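Local atomic coordinates of putative peptidyl-prolyl cis-trans isomerase Cbf2 (Campylobacter jejuni, PDB entry 3RFW), a protein that acts as a SurA-like chaperone and probably catalyses the cis-trans isomerisation of peptide bonds before proline. Residues Ile45-Asp48 against Leu49-Asp53; Thr14-Ser17 against Glu18-Pro22; Ile76-Asn79 against Val80-Lys84. All blocks are in the same frame, centred on the assembly; numbering follows the deposited sequence.

Contact 1. Residues Ile45-Asp48 against Leu49-Asp53; sequences IMQD and LILQD
Leu49 lies beside Ile45, one helical turn back, and the two side chains point the same way. Their contact is made by the branch ends, Leu49 CD1 against Ile45 CG2 at 3.9 Å. Leu49 carries CG on the side of its own backbone N, away from the carbonyl carbon (chi1 -73°). This lays CG and CD1 back over the carbonyl oxygen of Ile45. That oxygen also accepts the N-H of Leu49, while Met46 O offers the same N-H a second, weak bond.

Ile50 comes next and reaches back in the same manner. Its N bonds to Met46 O at 2.9 Å. Its CD1 passes across Met46 at an angle and rests 4.0 Å from Met46 CG. That CG stands opposite the Met46 backbone N, beside the carbonyl carbon, and so on the side of Ile50.

Apart from the weak Leu49 N to Met46 O bond, which spans three residues, these are the i to i+4 bonds of an alpha-helix, here the middle and later part of helix 34-56. Its buried side, with Ile45 and Leu49, packs on strand 2-6 at Ala4 and Val6. The second subunit also meets this helix: its Tyr81 packs on Ile50 and its Asp74 on Leu51.

Leu51 N bonds to Gln47 O at 3.1 Å, with the N-H pointing well at the oxygen (162°). The Leu51 side chain runs obliquely past that of Gln47.

Gln52 N bonds to Asp48 O at 3.1 Å, again nearly straight. Its extended side chain crosses that of Asp48, and the carboxylate and amide planes stand 76° apart. Asp53 N continues the ladder to Leu49 O. The carboxylate of Asp53 leads away from the preceding turn, and OD1 is hydrogen-bonded to Tyr81 OH of the second subunit.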
loop_
_atom_site.group_PDB
_atom_site.type_symbol
_atom_site.label_atom_id
_atom_site.label_comp_id
_atom_site.label_asym_id
_atom_site.label_seq_id
_atom_site.Cartn_x
_atom_site.Cartn_y
_atom_site.Cartn_z
ATOM N N ILE A 45 1.408 -33.450 -11.111
ATOM C CA ILE A 45 1.854 -34.803 -10.707
ATOM C C ILE A 45 2.516 -34.774 -9.327
ATOM O O ILE A 45 2.306 -35.635 -8.469
ATOM C CB ILE A 45 2.840 -35.380 -11.801
ATOM C CG1 ILE A 45 2.030 -35.751 -13.059
ATOM C CG2 ILE A 45 3.605 -36.565 -11.238
ATOM C CD1 ILE A 45 2.839 -35.951 -14.330
ATOM N N MET A 46 3.279 -33.728 -9.077
ATOM C CA MET A 46 3.930 -33.565 -7.775
ATOM C C MET A 46 2.885 -33.364 -6.676
ATOM O O MET A 46 2.957 -34.006 -5.609
ATOM C CB MET A 46 4.929 -32.394 -7.824
ATOM C CG MET A 46 5.417 -31.897 -6.448
ATOM S SD MET A 46 6.619 -33.089 -5.832
ATOM C CE MET A 46 7.923 -32.745 -7.031
ATOM N N GLN A 47 1.917 -32.484 -6.933
ATOM C CA GLN A 47 0.717 -32.339 -6.068
ATOM C C GLN A 47 0.011 -33.688 -5.874
ATOM O O GLN A 47 -0.215 -34.108 -4.779
ATOM C CB GLN A 47 -0.248 -31.274 -6.666
ATOM C CG GLN A 47 -1.582 -31.034 -5.898
ATOM C CD GLN A 47 -2.766 -31.895 -6.404
ATOM O OE1 GLN A 47 -2.686 -32.594 -7.430
ATOM N NE2 GLN A 47 -3.881 -31.809 -5.702
ATOM N N ASP A 48 -0.090 -34.471 -6.927
ATOM C CA ASP A 48 -0.771 -35.753 -6.812
ATOM C C ASP A 48 -0.053 -36.754 -5.933
ATOM O O ASP A 48 -0.662 -37.490 -5.137
ATOM C CB ASP A 48 -1.024 -36.330 -8.180
ATOM C CG ASP A 48 -1.933 -37.543 -8.131
ATOM O OD1 ASP A 48 -3.156 -37.360 -7.971
ATOM O OD2 ASP A 48 -1.415 -38.680 -8.232
ATOM N N LEU A 49 1.269 -36.671 -5.962
ATOM C CA LEU A 49 2.089 -37.622 -5.246
ATOM C C LEU A 49 2.165 -37.193 -3.812
ATOM O O LEU A 49 2.311 -38.016 -2.946
ATOM C CB LEU A 49 3.512 -37.701 -5.855
ATOM C CG LEU A 49 3.552 -38.428 -7.217
ATOM C CD1 LEU A 49 4.911 -38.253 -7.953
ATOM C CD2 LEU A 49 3.230 -39.916 -7.055
ATOM N N ILE A 50 2.096 -35.896 -3.552
ATOM C CA ILE A 50 2.079 -35.448 -2.164
ATOM C C ILE A 50 0.741 -35.914 -1.515
ATOM O O ILE A 50 0.714 -36.372 -0.377
ATOM C CB ILE A 50 2.196 -33.939 -2.080
ATOM C CG1 ILE A 50 3.640 -33.498 -2.336
ATOM C CG2 ILE A 50 1.676 -33.473 -0.728
ATOM C CD1 ILE A 50 3.802 -32.070 -2.754
ATOM N N LEU A 51 -0.346 -35.860 -2.276
ATOM C CA LEU A 51 -1.659 -36.368 -1.776
ATOM C C LEU A 51 -1.593 -37.857 -1.422
ATOM O O LEU A 51 -2.023 -38.262 -0.352
ATOM C CB LEU A 51 -2.765 -36.152 -2.833
ATOM C CG LEU A 51 -3.291 -34.718 -3.054
ATOM C CD1 LEU A 51 -4.249 -34.673 -4.236
ATOM C CD2 LEU A 51 -3.973 -34.095 -1.792
ATOM N N GLN A 52 -1.025 -38.662 -2.323
ATOM C CA GLN A 52 -0.831 -40.092 -2.070
ATOM C C GLN A 52 0.052 -40.346 -0.873
ATOM O O GLN A 52 -0.219 -41.221 -0.059
ATOM C CB GLN A 52 -0.240 -40.777 -3.302
ATOM C CG GLN A 52 -1.125 -40.686 -4.546
ATOM C CD GLN A 52 -0.585 -41.540 -5.689
ATOM O OE1 GLN A 52 -0.552 -41.129 -6.871
ATOM N NE2 GLN A 52 -0.176 -42.743 -5.344
ATOM N N ASP A 53 1.108 -39.558 -0.726
ATOM C CA ASP A 53 1.937 -39.737 0.438
ATOM C C ASP A 53 1.247 -39.338 1.757
ATOM O O ASP A 53 1.409 -40.020 2.792
ATOM C CB ASP A 53 3.287 -39.058 0.278
ATOM C CG ASP A 53 4.349 -39.691 1.154
ATOM O OD1 ASP A 53 5.023 -38.969 1.903
ATOM O OD2 ASP A 53 4.406 -40.931 1.189
#

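Contact 2. Residues Thr14-Ser17 against Glu18-Pro22; sequences TEVS and EFFAP
Val16 meets Phe20 one turn along helix 13-24, a short alpha-helix that follows strand 9-12. CG1 of Val16 lies at the rim of the Phe20 ring, in its plane, 3.9 Å from CD2 of Phe20. The two side chains run at a slant to each other. Val16 places CG1 opposite its backbone N (chi1 175°), next to its carbonyl carbon and so on the side of Phe20.

The two phenylalanines are neighbours in sequence, and the ring of Phe19 turns toward that of Phe20. Phe19 CD2 sits over the centre of the Phe20 ring, 3.5 Å above its plane. Phe19 also packs edge-to-face with Tyr44 of helix 34-56, while Phe20 touches Leu40 and Gln43 there. The aromatic pair thus joins the two helices.

Glu15 points away from the later turn. Its OE2 is hydrogen-bonded to Tyr44 OH and its OE1 to Ser12 N. The backbone O of Glu18 accepts a hydrogen bond from Arg71 NH1 of the second subunit.

The helix is kinked where Pro22, which has no N-H, makes no bond to the preceding turn. Just ahead of it, Ala21 N reaches Ser17 O at 2.9 Å, but the angle of 124° makes the bond weak.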
loop_
_atom_site.group_PDB
_atom_site.type_symbol
_atom_site.label_atom_id
_atom_site.label_comp_id
_atom_site.label_asym_id
_atom_site.label_seq_id
_atom_site.Cartn_x
_atom_site.Cartn_y
_atom_site.Cartn_z
ATOM N N THR A 14 -7.906 -32.753 -18.671
ATOM C CA THR A 14 -9.052 -32.286 -17.909
ATOM C C THR A 14 -8.742 -31.939 -16.449
ATOM O O THR A 14 -9.184 -30.894 -15.937
ATOM C CB THR A 14 -10.157 -33.384 -17.884
ATOM O OG1 THR A 14 -10.294 -33.973 -19.188
ATOM C CG2 THR A 14 -11.492 -32.790 -17.459
ATOM N N GLU A 15 -8.132 -32.877 -15.732
ATOM C CA GLU A 15 -7.875 -32.648 -14.322
ATOM C C GLU A 15 -6.740 -31.641 -14.103
ATOM O O GLU A 15 -6.746 -30.936 -13.111
ATOM C CB GLU A 15 -7.616 -33.957 -13.570
ATOM C CG GLU A 15 -6.272 -34.636 -13.912
ATOM C CD GLU A 15 -6.216 -36.084 -13.431
ATOM O OE1 GLU A 15 -6.375 -36.973 -14.282
ATOM O OE2 GLU A 15 -6.030 -36.333 -12.211
ATOM N N VAL A 16 -5.749 -31.624 -14.998
ATOM C CA VAL A 16 -4.693 -30.636 -14.926
ATOM C C VAL A 16 -5.276 -29.237 -15.154
ATOM O O VAL A 16 -5.018 -28.305 -14.393
ATOM C CB VAL A 16 -3.626 -30.903 -15.972
ATOM C CG1 VAL A 16 -2.602 -29.764 -15.950
ATOM C CG2 VAL A 16 -2.924 -32.302 -15.691
ATOM N N SER A 17 -5.994 -29.112 -16.266
ATOM C CA SER A 17 -6.738 -27.932 -16.630
ATOM C C SER A 17 -7.655 -27.402 -15.516
ATOM O O SER A 17 -7.561 -26.232 -15.161
ATOM C CB SER A 17 -7.531 -28.208 -17.905
ATOM O OG SER A 17 -8.309 -27.084 -18.277
ATOM N N GLU A 18 -8.442 -28.277 -14.886
ATOM C CA GLU A 18 -9.299 -27.851 -13.786
ATOM C C GLU A 18 -8.510 -27.412 -12.573
ATOM O O GLU A 18 -8.910 -26.467 -11.866
ATOM C CB GLU A 18 -10.313 -28.935 -13.401
ATOM C CG GLU A 18 -11.189 -29.369 -14.576
ATOM C CD GLU A 18 -12.578 -29.867 -14.159
ATOM O OE1 GLU A 18 -13.478 -29.002 -14.002
ATOM O OE2 GLU A 18 -12.790 -31.118 -14.106
ATOM N N PHE A 19 -7.398 -28.097 -12.302
ATOM C CA PHE A 19 -6.563 -27.692 -11.166
ATOM C C PHE A 19 -6.018 -26.263 -11.371
ATOM O O PHE A 19 -5.906 -25.519 -10.416
ATOM C CB PHE A 19 -5.412 -28.681 -10.932
ATOM C CG PHE A 19 -4.556 -28.353 -9.739
ATOM C CD1 PHE A 19 -5.004 -28.616 -8.445
ATOM C CD2 PHE A 19 -3.286 -27.798 -9.910
ATOM C CE1 PHE A 19 -4.245 -28.267 -7.337
ATOM C CE2 PHE A 19 -2.467 -27.560 -8.816
ATOM C CZ PHE A 19 -2.952 -27.762 -7.510
ATOM N N PHE A 20 -5.636 -25.908 -12.601
ATOM C CA PHE A 20 -4.964 -24.622 -12.822
ATOM C C PHE A 20 -5.889 -23.489 -13.301
ATOM O O PHE A 20 -5.464 -22.344 -13.419
ATOM C CB PHE A 20 -3.772 -24.765 -13.778
ATOM C CG PHE A 20 -2.601 -25.458 -13.172
ATOM C CD1 PHE A 20 -1.866 -24.851 -12.168
ATOM C CD2 PHE A 20 -2.281 -26.738 -13.557
ATOM C CE1 PHE A 20 -0.802 -25.512 -11.586
ATOM C CE2 PHE A 20 -1.224 -27.403 -12.983
ATOM C CZ PHE A 20 -0.499 -26.804 -11.963
ATOM N N ALA A 21 -7.135 -23.822 -13.618
ATOM C CA ALA A 21 -8.090 -22.833 -14.126
ATOM C C ALA A 21 -8.181 -21.530 -13.290
ATOM O O ALA A 21 -8.142 -20.449 -13.845
ATOM C CB ALA A 21 -9.471 -23.465 -14.339
ATOM N N PRO A 22 -8.170 -21.633 -11.959
ATOM C CA PRO A 22 -8.118 -20.397 -11.166
ATOM C C PRO A 22 -6.924 -19.520 -11.537
ATOM O O PRO A 22 -7.094 -18.322 -11.783
ATOM C CB PRO A 22 -7.964 -20.896 -9.724
ATOM C CG PRO A 22 -8.583 -22.286 -9.748
ATOM C CD PRO A 22 -8.295 -22.841 -11.120
#

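Contact 3. Residues Ile76-Asn79 against Val80-Lys84; sequences ILVN and VYQEK
Residues 76-79 and 80-84 form consecutive turns of the regular alpha-helix 63-86. Four i to i+4 bonds join them. Val80 N reaches Ile76 O and Tyr81 N reaches Leu77 O, both at 2.9 Å, with N-H angles of 161° and 164°. Gln82 N to Val78 O and Glu83 N to Asn79 O continue the series.

Val80 CG2 faces Ile76 CG2 at 4.0 Å, methyl against methyl, and the two side chains slant across one another. Val80 CG2 stands on the backbone-N side, opposite the carbonyl carbon, which brings it back over the turn before. Val78 and Gln82 run side by side. Val78 CG1 rests 3.7 Å from both NE2 and CD of Gln82, so a methyl packs along the amide. Asn79 and Glu83 are also aligned. Their amide and carboxylate planes are only 21° apart, and Asn79 OD1 lies 3.9 Å from Glu83 CG.

Tyr81 directs its ring away from the preceding turn, its OH making the reciprocal hydrogen bond to Asp53 of the second subunit. Tyr81 packs on Lys239 and Leu243 of helix 216-246, and Gln82 on Ile236. At the subunit interface, Leu77 meets Ala54 and Val78 meets Leu51 of the second subunit's helix 34-56.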
loop_
_atom_site.group_PDB
_atom_site.type_symbol
_atom_site.label_atom_id
_atom_site.label_comp_id
_atom_site.label_asym_id
_atom_site.label_seq_id
_atom_site.Cartn_x
_atom_site.Cartn_y
_atom_site.Cartn_z
ATOM N N ILE A 76 -18.105 -23.016 2.055
ATOM C CA ILE A 76 -18.364 -23.048 0.627
ATOM C C ILE A 76 -19.860 -23.113 0.344
ATOM O O ILE A 76 -20.341 -22.482 -0.581
ATOM C CB ILE A 76 -17.671 -24.244 -0.075
ATOM C CG1 ILE A 76 -16.144 -24.101 -0.011
ATOM C CG2 ILE A 76 -18.217 -24.378 -1.470
ATOM C CD1 ILE A 76 -15.344 -25.477 -0.231
ATOM N N LEU A 77 -20.598 -23.901 1.110
ATOM C CA LEU A 77 -22.075 -23.955 0.930
ATOM C C LEU A 77 -22.743 -22.562 1.160
ATOM O O LEU A 77 -23.652 -22.163 0.423
ATOM C CB LEU A 77 -22.694 -24.968 1.905
ATOM C CG LEU A 77 -24.157 -25.350 1.625
ATOM C CD1 LEU A 77 -24.324 -25.824 0.180
ATOM C CD2 LEU A 77 -24.708 -26.394 2.617
ATOM N N VAL A 78 -22.314 -21.851 2.203
ATOM C CA VAL A 78 -22.848 -20.533 2.515
ATOM C C VAL A 78 -22.552 -19.590 1.355
ATOM O O VAL A 78 -23.407 -18.829 0.937
ATOM C CB VAL A 78 -22.272 -19.989 3.824
ATOM C CG1 VAL A 78 -22.538 -18.463 3.965
ATOM C CG2 VAL A 78 -22.850 -20.720 4.993
ATOM N N ASN A 79 -21.376 -19.729 0.756
ATOM C CA ASN A 79 -20.976 -18.863 -0.337
ATOM C C ASN A 79 -21.756 -19.167 -1.602
ATOM O O ASN A 79 -22.142 -18.265 -2.335
ATOM C CB ASN A 79 -19.488 -19.029 -0.598
ATOM C CG ASN A 79 -18.961 -18.027 -1.586
ATOM O OD1 ASN A 79 -18.854 -18.315 -2.774
ATOM N ND2 ASN A 79 -18.700 -16.810 -1.116
ATOM N N VAL A 80 -21.983 -20.444 -1.880
ATOM C CA VAL A 80 -22.804 -20.824 -3.020
ATOM C C VAL A 80 -24.240 -20.282 -2.836
ATOM O O VAL A 80 -24.814 -19.750 -3.749
ATOM C CB VAL A 80 -22.837 -22.371 -3.198
ATOM C CG1 VAL A 80 -23.848 -22.757 -4.288
ATOM C CG2 VAL A 80 -21.373 -22.936 -3.524
ATOM N N TYR A 81 -24.775 -20.376 -1.624
ATOM C CA TYR A 81 -26.081 -19.802 -1.294
ATOM C C TYR A 81 -26.131 -18.303 -1.605
ATOM O O TYR A 81 -27.048 -17.862 -2.267
ATOM C CB TYR A 81 -26.383 -20.043 0.182
ATOM C CG TYR A 81 -27.793 -19.704 0.631
ATOM C CD1 TYR A 81 -28.079 -18.488 1.263
ATOM C CD2 TYR A 81 -28.834 -20.618 0.465
ATOM C CE1 TYR A 81 -29.385 -18.197 1.710
ATOM C CE2 TYR A 81 -30.128 -20.330 0.896
ATOM C CZ TYR A 81 -30.386 -19.142 1.558
ATOM O OH TYR A 81 -31.673 -18.878 1.965
ATOM N N GLN A 82 -25.125 -17.536 -1.177
ATOM C CA GLN A 82 -25.163 -16.093 -1.335
ATOM C C GLN A 82 -24.865 -15.702 -2.762
ATOM O O GLN A 82 -25.435 -14.721 -3.288
ATOM C CB GLN A 82 -24.205 -15.418 -0.350
ATOM C CG GLN A 82 -24.467 -15.859 1.076
ATOM C CD GLN A 82 -23.405 -15.394 2.030
ATOM O OE1 GLN A 82 -22.244 -15.276 1.652
ATOM N NE2 GLN A 82 -23.798 -15.086 3.269
ATOM N N GLU A 83 -24.126 -16.570 -3.445
ATOM C CA GLU A 83 -23.917 -16.440 -4.887
ATOM C C GLU A 83 -25.161 -16.661 -5.753
ATOM O O GLU A 83 -25.363 -15.929 -6.712
ATOM C CB GLU A 83 -22.785 -17.362 -5.360
ATOM C CG GLU A 83 -21.412 -16.719 -5.310
ATOM C CD GLU A 83 -20.889 -16.372 -6.710
ATOM O OE1 GLU A 83 -20.811 -15.153 -7.033
ATOM O OE2 GLU A 83 -20.593 -17.328 -7.488
ATOM N N LYS A 84 -25.994 -17.656 -5.441
ATOM C CA LYS A 84 -27.290 -17.744 -6.111
ATOM C C LYS A 84 -28.135 -16.465 -5.885
ATOM O O LYS A 84 -28.765 -15.961 -6.805
ATOM C CB LYS A 84 -28.085 -18.976 -5.683
ATOM C CG LYS A 84 -27.332 -20.301 -5.786
ATOM C CD LYS A 84 -27.086 -20.664 -7.225
ATOM C CE LYS A 84 -26.808 -22.151 -7.331
ATOM N NZ LYS A 84 -26.705 -22.564 -8.752
#

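In the fold
Each contact is a stretch of about two turns in one of three helices that follow one another in the chain. Contacts 1 and 2 have centres about 15 Å apart and touch directly, Gln47 CG to Phe19 CZ at 3.9 Å. Contact 3 stays apart within its own chain. Its centre is about 30 Å from that of contact 1 and about 22 Å from that of contact 2, and the nearest atoms are about 14 Å and about 12 Å away. The dimer brings contacts 1 and 3 together: helix 34-56 of one subunit packs on helix 63-86 of the other. All three contacts touch the second subunit. Their centres lie 28 to 42 Å from the centre of the elongated chain.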